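Local atomic coordinates of MGS-M5 (Unidentified, PDB entry 4Q3N), a protein that probably catalyses the NAD-dependent interconversion of L-lactate and pyruvate, as a Rossmann-fold member of the lactate/malate dehydrogenase family. Residues 145-154 with 166-176; 177-185 with 209-217. One frame throughout, in Å; residues are numbered along the deposited sequence. Where two conformers were deposited one is given.

Contact 1 (145-154 with 166-176); sequences GTSLDTARLR and RNVHAYILGEH. With ACT (acetate ion), chain J.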
# COMPACT_ATOMS: atom_id res chain seq x y z
N GLY A 145 0.86 -18.92 -18.12
CA GLY A 145 0.45 -18.65 -19.49
C GLY A 145 1.04 -17.36 -20.06
O GLY A 145 2.24 -17.10 -19.94
N THR A 146 0.20 -16.55 -20.68
CA THR A 146 0.69 -15.36 -21.37
C THR A 146 0.46 -14.09 -20.52
O THR A 146 0.39 -12.96 -21.03
CB THR A 146 -0.01 -15.22 -22.74
OG1 THR A 146 -1.41 -15.40 -22.53
CG2 THR A 146 0.49 -16.32 -23.75
N SER A 147 0.32 -14.25 -19.20
CA SER A 147 0.13 -13.06 -18.35
C SER A 147 1.33 -12.11 -18.46
O SER A 147 1.17 -10.91 -18.61
CB SER A 147 -0.07 -13.49 -16.88
OG SER A 147 1.04 -14.33 -16.48
N LEU A 148 2.55 -12.65 -18.45
CA LEU A 148 3.75 -11.80 -18.60
C LEU A 148 3.89 -11.26 -20.03
O LEU A 148 4.29 -10.10 -20.24
CB LEU A 148 5.02 -12.59 -18.22
CG LEU A 148 6.38 -11.93 -18.51
CD1 LEU A 148 6.58 -10.58 -17.71
CD2 LEU A 148 7.52 -12.91 -18.30
N ASP A 149 3.62 -12.09 -21.03
CA ASP A 149 3.66 -11.60 -22.41
C ASP A 149 2.70 -10.40 -22.55
O ASP A 149 2.98 -9.44 -23.25
CB ASP A 149 3.27 -12.70 -23.41
CG ASP A 149 4.08 -13.99 -23.22
OD1 ASP A 149 5.19 -14.04 -23.73
OD2 ASP A 149 3.67 -14.87 -22.43
N THR A 150 1.57 -10.51 -21.91
CA THR A 150 0.54 -9.46 -21.93
C THR A 150 1.05 -8.16 -21.23
O THR A 150 0.88 -7.04 -21.77
CB THR A 150 -0.75 -9.97 -21.26
OG1 THR A 150 -1.34 -10.99 -22.11
CG2 THR A 150 -1.77 -8.79 -21.06
N ALA A 151 1.71 -8.31 -20.09
CA ALA A 151 2.32 -7.15 -19.44
C ALA A 151 3.38 -6.52 -20.33
O ALA A 151 3.56 -5.31 -20.33
CB ALA A 151 2.95 -7.53 -18.09
N ARG A 152 4.14 -7.33 -21.06
CA ARG A 152 5.13 -6.81 -21.98
C ARG A 152 4.46 -6.01 -23.09
O ARG A 152 4.93 -4.95 -23.50
CB ARG A 152 5.95 -7.97 -22.60
CG ARG A 152 6.86 -8.65 -21.57
CD ARG A 152 7.65 -9.84 -22.20
NE ARG A 152 8.74 -10.27 -21.31
CZ ARG A 152 9.09 -11.54 -21.18
NH1 ARG A 152 8.43 -12.52 -21.84
NH2 ARG A 152 10.07 -11.82 -20.37
N LEU A 153 3.42 -6.58 -23.66
CA LEU A 153 2.63 -5.90 -24.70
C LEU A 153 2.12 -4.52 -24.21
O LEU A 153 2.24 -3.51 -24.90
CB LEU A 153 1.41 -6.74 -25.08
CG LEU A 153 0.39 -6.14 -26.05
CD1 LEU A 153 1.03 -6.01 -27.44
CD2 LEU A 153 -0.85 -7.02 -26.14
N ARG A 154 1.53 -4.49 -23.01
CA ARG A 154 1.03 -3.24 -22.45
C ARG A 154 2.16 -2.24 -22.26
O ARG A 154 2.04 -1.06 -22.63
CB ARG A 154 0.31 -3.50 -21.12
CG ARG A 154 -0.80 -4.53 -21.25
CD ARG A 154 -1.29 -4.95 -19.89
NE ARG A 154 -2.20 -3.96 -19.33
CZ ARG A 154 -2.82 -4.10 -18.17
NH1 ARG A 154 -2.64 -5.20 -17.44
NH2 ARG A 154 -3.66 -3.16 -17.75
N ARG A 166 -1.17 0.58 -17.35
CA ARG A 166 -2.31 -0.09 -16.66
C ARG A 166 -3.64 0.34 -17.29
O ARG A 166 -4.68 -0.24 -17.02
CB ARG A 166 -2.27 0.22 -15.15
CG ARG A 166 -1.01 -0.42 -14.50
CD ARG A 166 -0.73 0.13 -13.12
NE ARG A 166 -0.72 1.59 -13.09
CZ ARG A 166 -0.56 2.29 -11.98
NH1 ARG A 166 -0.32 1.66 -10.82
NH2 ARG A 166 -0.59 3.60 -12.04
N ASN A 167 -3.61 1.33 -18.18
CA ASN A 167 -4.82 1.75 -18.92
C ASN A 167 -4.88 1.05 -20.28
O ASN A 167 -5.79 1.27 -21.05
CB ASN A 167 -4.83 3.27 -19.20
CG ASN A 167 -5.57 4.08 -18.17
OD1 ASN A 167 -6.51 3.62 -17.48
ND2 ASN A 167 -5.16 5.31 -18.06
N VAL A 168 -3.86 0.23 -20.60
CA VAL A 168 -3.79 -0.43 -21.89
C VAL A 168 -4.38 -1.81 -21.78
O VAL A 168 -3.87 -2.62 -21.04
CB VAL A 168 -2.31 -0.49 -22.41
CG1 VAL A 168 -2.24 -1.31 -23.74
CG2 VAL A 168 -1.76 0.95 -22.62
N HIS A 169 -5.48 -2.07 -22.47
CA HIS A 169 -6.20 -3.33 -22.23
C HIS A 169 -6.16 -4.18 -23.49
O HIS A 169 -7.03 -4.03 -24.35
CB HIS A 169 -7.63 -3.08 -21.85
CG HIS A 169 -7.76 -2.10 -20.73
ND1 HIS A 169 -7.14 -2.30 -19.51
CD2 HIS A 169 -8.41 -0.92 -20.65
CE1 HIS A 169 -7.44 -1.29 -18.71
NE2 HIS A 169 -8.19 -0.43 -19.38
N ALA A 170 -5.18 -5.06 -23.56
CA ALA A 170 -4.93 -5.86 -24.74
C ALA A 170 -4.24 -7.12 -24.23
O ALA A 170 -3.57 -7.05 -23.18
CB ALA A 170 -4.02 -5.10 -25.73
N TYR A 171 -4.42 -8.25 -24.94
CA TYR A 171 -3.94 -9.57 -24.51
C TYR A 171 -3.00 -10.16 -25.54
O TYR A 171 -3.19 -9.97 -26.77
CB TYR A 171 -5.08 -10.58 -24.30
CG TYR A 171 -6.16 -10.18 -23.29
CD1 TYR A 171 -5.84 -9.78 -21.99
CD2 TYR A 171 -7.49 -10.21 -23.64
CE1 TYR A 171 -6.84 -9.40 -21.08
CE2 TYR A 171 -8.51 -9.84 -22.74
CZ TYR A 171 -8.17 -9.45 -21.47
OH TYR A 171 -9.18 -9.08 -20.61
N ILE A 172 -2.02 -10.90 -25.04
CA ILE A 172 -1.35 -11.93 -25.81
C ILE A 172 -2.04 -13.25 -25.50
O ILE A 172 -2.27 -13.53 -24.31
CB ILE A 172 0.14 -12.05 -25.44
CG1 ILE A 172 0.82 -10.71 -25.68
CG2 ILE A 172 0.82 -13.25 -26.22
CD1 ILE A 172 1.07 -10.39 -27.24
N LEU A 173 -2.40 -14.00 -26.54
CA LEU A 173 -3.08 -15.28 -26.39
C LEU A 173 -2.26 -16.43 -26.94
O LEU A 173 -1.33 -16.23 -27.77
CB LEU A 173 -4.44 -15.30 -27.10
CG LEU A 173 -5.35 -14.14 -26.61
CD1 LEU A 173 -6.64 -14.14 -27.39
CD2 LEU A 173 -5.62 -14.28 -25.13
N GLY A 174 -2.68 -17.64 -26.58
CA GLY A 174 -2.09 -18.83 -27.19
C GLY A 174 -0.97 -19.42 -26.36
O GLY A 174 -0.92 -19.26 -25.12
N GLU A 175 -0.05 -20.12 -27.05
CA GLU A 175 1.10 -20.73 -26.40
C GLU A 175 2.00 -19.64 -25.83
O GLU A 175 2.27 -18.67 -26.51
CB GLU A 175 1.86 -21.57 -27.42
CG GLU A 175 3.15 -22.13 -26.89
CD GLU A 175 4.07 -22.62 -28.03
OE1 GLU A 175 4.03 -22.06 -29.15
OE2 GLU A 175 4.81 -23.59 -27.79
N HIS A 176 2.46 -19.77 -24.59
CA HIS A 176 3.53 -18.90 -24.09
C HIS A 176 4.84 -19.38 -24.77
O HIS A 176 5.53 -20.24 -24.26
CB HIS A 176 3.61 -18.99 -22.56
CG HIS A 176 4.82 -18.33 -21.94
ND1 HIS A 176 5.03 -16.97 -21.97
CD2 HIS A 176 5.83 -18.85 -21.20
CE1 HIS A 176 6.13 -16.68 -21.31
NE2 HIS A 176 6.65 -17.80 -20.83
C ACT J . 9.44 -16.93 -17.87
O ACT J . 9.24 -15.70 -17.80
OXT ACT J . 8.73 -17.61 -18.69
CH3 ACT J . 10.55 -17.49 -17.00
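D149 and H176 form a histidine-carboxylate pair, consistent with the active-site pair of lactate dehydrogenases, where helix 147-161 lies against strand 168-173 and the turn after it. H176 ND1 donates to D149 OD2 (2.5 Å), meeting its syn lone pair from the ring edge, with the carboxylate turned 62° from the imidazole. CG of H176 lies anti to the backbone N (chi1 170°), which swings the ring back to the helix. Its NE2 holds OXT of an acetate, probably from the crystallisation liquor, at 3.0 Å and also at the ring edge.

T150 and T146 fasten the helix start to the strand. I172 N donates to T150 OG1 (3.0 Å), while the same hydroxyl donates to T146 O (2.8 Å), which T150 N reaches from the opposite face of the carbonyl. T146 OG1 gives its proton to I172 O from above the carbonyl plane (2.7 Å). I172 lays CG1 and CG2 along D149, and L153 CD2 packs on A170 CB (3.7 Å). R154 NE donates to V168 O, a bond less certain because a second conformer was deposited.

The peptide N and O of I172 are therefore bonded to the hydroxyls of T150 in the helix and of T146 at its N-cap position. The ND1 bond to D149 probably sets the rotation of the H176 imidazole, and the acetate occupies NE2 in this crystal.

Contact 2 (177-185 with 209-217); sequences GDSEFVCWS and LEHIYLKVR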
# COMPACT_ATOMS: atom_id res chain seq x y z
N GLY A 177 5.16 -18.81 -25.93
CA GLY A 177 6.25 -19.36 -26.78
C GLY A 177 6.02 -18.80 -28.16
O GLY A 177 5.25 -17.82 -28.32
N ASP A 178 6.66 -19.41 -29.15
CA ASP A 178 6.80 -18.85 -30.50
C ASP A 178 5.48 -18.67 -31.23
O ASP A 178 5.40 -17.84 -32.13
CB ASP A 178 7.73 -19.73 -31.37
CG ASP A 178 9.18 -19.78 -30.86
OD1 ASP A 178 9.63 -18.85 -30.14
OD2 ASP A 178 9.88 -20.78 -31.18
N SER A 179 4.45 -19.42 -30.85
CA SER A 179 3.16 -19.33 -31.56
C SER A 179 2.13 -18.41 -30.87
O SER A 179 0.99 -18.30 -31.31
CB SER A 179 2.58 -20.75 -31.79
OG SER A 179 1.91 -21.24 -30.62
N GLU A 180 2.52 -17.68 -29.83
CA GLU A 180 1.61 -16.69 -29.25
C GLU A 180 1.26 -15.59 -30.24
O GLU A 180 1.96 -15.36 -31.20
CB GLU A 180 2.19 -16.01 -28.04
CG GLU A 180 3.39 -15.12 -28.41
CD GLU A 180 4.20 -14.75 -27.20
OE1 GLU A 180 3.92 -15.34 -26.13
OE2 GLU A 180 5.08 -13.89 -27.29
N PHE A 181 0.20 -14.85 -29.98
CA PHE A 181 -0.19 -13.83 -30.95
C PHE A 181 -0.95 -12.73 -30.21
O PHE A 181 -1.45 -12.94 -29.09
CB PHE A 181 -1.06 -14.44 -32.07
CG PHE A 181 -2.40 -14.97 -31.57
CD1 PHE A 181 -2.48 -16.27 -31.05
CD2 PHE A 181 -3.55 -14.18 -31.60
CE1 PHE A 181 -3.69 -16.75 -30.56
CE2 PHE A 181 -4.77 -14.64 -31.12
CZ PHE A 181 -4.85 -15.95 -30.61
N VAL A 182 -1.01 -11.54 -30.81
CA VAL A 182 -1.72 -10.43 -30.19
C VAL A 182 -3.16 -10.48 -30.62
O VAL A 182 -3.45 -10.65 -31.78
CB VAL A 182 -1.18 -9.05 -30.62
CG1 VAL A 182 -1.89 -7.92 -29.83
CG2 VAL A 182 0.32 -8.97 -30.48
N CYS A 183 -4.06 -10.30 -29.68
CA CYS A 183 -5.45 -10.16 -30.07
C CYS A 183 -5.72 -8.66 -30.34
O CYS A 183 -6.16 -7.92 -29.44
CB CYS A 183 -6.35 -10.71 -28.95
SG CYS A 183 -8.08 -10.55 -29.31
N TRP A 184 -5.41 -8.19 -31.54
CA TRP A 184 -5.64 -6.78 -31.85
C TRP A 184 -7.12 -6.42 -32.00
O TRP A 184 -7.46 -5.26 -31.90
CB TRP A 184 -4.90 -6.36 -33.14
CG TRP A 184 -3.35 -6.38 -33.02
CD1 TRP A 184 -2.46 -7.14 -33.75
CD2 TRP A 184 -2.57 -5.57 -32.15
NE1 TRP A 184 -1.17 -6.86 -33.37
CE2 TRP A 184 -1.19 -5.91 -32.38
CE3 TRP A 184 -2.88 -4.60 -31.18
CZ2 TRP A 184 -0.14 -5.29 -31.70
CZ3 TRP A 184 -1.83 -4.00 -30.48
CH2 TRP A 184 -0.48 -4.35 -30.73
N SER A 185 -8.00 -7.38 -32.33
CA SER A 185 -9.40 -7.06 -32.60
C SER A 185 -10.12 -6.63 -31.31
O SER A 185 -11.17 -5.97 -31.37
CB SER A 185 -10.13 -8.25 -33.21
OG SER A 185 -10.10 -9.34 -32.29
N LEU A 209 2.44 -1.93 -34.95
CA LEU A 209 1.79 -3.06 -34.31
C LEU A 209 2.60 -4.33 -34.55
O LEU A 209 2.83 -5.11 -33.65
CB LEU A 209 0.36 -3.25 -34.83
CG LEU A 209 -0.62 -2.10 -34.53
CD1 LEU A 209 -2.06 -2.45 -34.97
CD2 LEU A 209 -0.54 -1.70 -33.08
N GLU A 210 3.02 -4.53 -35.80
CA GLU A 210 3.79 -5.73 -36.14
C GLU A 210 5.12 -5.66 -35.41
O GLU A 210 5.58 -6.67 -34.86
CB GLU A 210 3.97 -5.85 -37.66
CG GLU A 210 4.68 -7.15 -38.16
CD GLU A 210 3.92 -8.45 -37.84
OE1 GLU A 210 2.71 -8.41 -37.51
OE2 GLU A 210 4.56 -9.52 -37.92
N HIS A 211 5.70 -4.46 -35.33
CA HIS A 211 6.96 -4.31 -34.59
C HIS A 211 6.80 -4.70 -33.13
O HIS A 211 7.63 -5.40 -32.56
CB HIS A 211 7.47 -2.89 -34.65
CG HIS A 211 8.72 -2.71 -33.86
ND1 HIS A 211 8.75 -2.07 -32.65
CD2 HIS A 211 9.98 -3.13 -34.09
CE1 HIS A 211 9.98 -2.08 -32.18
NE2 HIS A 211 10.75 -2.73 -33.03
N ILE A 212 5.71 -4.22 -32.53
CA ILE A 212 5.43 -4.52 -31.13
C ILE A 212 5.26 -6.02 -30.90
O ILE A 212 5.78 -6.57 -29.92
CB ILE A 212 4.14 -3.72 -30.63
CG1 ILE A 212 4.50 -2.24 -30.54
CG2 ILE A 212 3.66 -4.29 -29.30
CD1 ILE A 212 3.25 -1.22 -30.34
N TYR A 213 4.55 -6.70 -31.81
CA TYR A 213 4.42 -8.15 -31.70
C TYR A 213 5.81 -8.80 -31.71
O TYR A 213 6.12 -9.65 -30.86
CB TYR A 213 3.53 -8.71 -32.84
CG TYR A 213 3.75 -10.19 -33.16
CD1 TYR A 213 3.27 -11.23 -32.33
CD2 TYR A 213 4.45 -10.54 -34.28
CE1 TYR A 213 3.52 -12.61 -32.68
CE2 TYR A 213 4.70 -11.85 -34.62
CZ TYR A 213 4.24 -12.88 -33.83
OH TYR A 213 4.56 -14.17 -34.25
N LEU A 214 6.67 -8.39 -32.63
CA LEU A 214 8.03 -8.94 -32.70
C LEU A 214 8.80 -8.69 -31.41
O LEU A 214 9.46 -9.60 -30.89
CB LEU A 214 8.78 -8.33 -33.88
CG LEU A 214 8.19 -8.65 -35.27
CD1 LEU A 214 8.99 -8.08 -36.46
CD2 LEU A 214 8.01 -10.15 -35.43
N LYS A 215 8.67 -7.48 -30.86
CA LYS A 215 9.33 -7.15 -29.59
C LYS A 215 8.86 -8.07 -28.48
O LYS A 215 9.63 -8.54 -27.63
CB LYS A 215 9.03 -5.69 -29.16
CG LYS A 215 9.79 -4.62 -29.92
CD LYS A 215 11.29 -4.69 -29.57
CE LYS A 215 11.54 -4.38 -28.08
NZ LYS A 215 11.14 -3.00 -27.62
N VAL A 216 7.56 -8.29 -28.44
CA VAL A 216 7.02 -9.18 -27.42
C VAL A 216 7.53 -10.62 -27.61
O VAL A 216 7.95 -11.27 -26.64
CB VAL A 216 5.47 -9.15 -27.43
CG1 VAL A 216 4.88 -10.28 -26.55
CG2 VAL A 216 4.97 -7.79 -26.97
N ARG A 217 7.51 -11.09 -28.86
CA ARG A 217 8.05 -12.41 -29.20
C ARG A 217 9.51 -12.63 -28.77
O ARG A 217 9.87 -13.72 -28.30
CB ARG A 217 8.00 -12.63 -30.73
CG ARG A 217 6.65 -12.97 -31.32
CD ARG A 217 6.40 -14.49 -31.43
NE ARG A 217 7.59 -15.29 -31.69
CZ ARG A 217 7.98 -15.72 -32.88
NH1 ARG A 217 7.30 -15.41 -33.98
NH2 ARG A 217 9.09 -16.45 -32.99
O HOH W 1 10.83 -16.29 -30.43
O HOH W 2 8.42 -16.21 -28.32
O HOH W 3 0.68 -8.38 -34.82
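Segment 177-185, a type I turn from G177 to E180 leading into strand 181-182, runs antiparallel to segment 209-217 of helix 206-227, with the CA atoms of D178 and R217, and likewise of V182 and Y213, 6.7 Å apart. At the 209 end the indole of W184 is sandwiched. L209 CD2 lies over its six-membered ring in a CH-pi contact, 3.8 Å from the centroid and 21° off the normal, while V182 CG1 covers the opposite face over the ring centre. W184 NE1 donates to a water at 2.8 Å, in the plane of the indole.

Further along, V182 CG2 touches Y213 CB (4.0 Å), the two side chains sliding past each other in opposite directions. The backbone O of E180 meets the edge of the Y213 ring at CE1 (3.5 Å), and the E180 side chain crosses V216 at a slant, bringing OE2 against V216 CG1.

R217, which also touches a crystal neighbour, is bent at chi2 (-92°) and chi3 (-33°), turning the chain back so that one guanidinium face meets D178 O; NH1 donates in plane to Y213 OH (3.0 Å). D178 OD1 and R217 NH2 form a long salt bridge (3.8 Å), and a water accepts from R217 NH2 (3.1 Å) and lies within hydrogen-bonding distance of D178 OD1. No direct hydrogen bond crosses the interface, which is held mainly by packing.

The strand is thus layered between helices: F181 faces helix 292-311, while V182 and I212 both pack on L153 of helix 147-161, beside strand 168-173.

Overall arrangement
From the N terminus, the chain leaves the parallel Rossmann sheet at strand 141-143 and enters helix 147-161. Contact 1 closes the short, largely helical connection that brings strand 168-173 back along this helix. The chain continues directly from H176 into G177, so contact 2 opens where contact 1 ends; it closes a longer excursion through strands 188-189 and 192-193 and helix 194-200 before helix 206-227 returns. The two are in series, neither enclosing nor crossing the other, with centres about 9 Å apart. Strands 168-173 and 181-182 are antiparallel neighbours in one sheet, and L153 and I172 join both contacts by packing on V182.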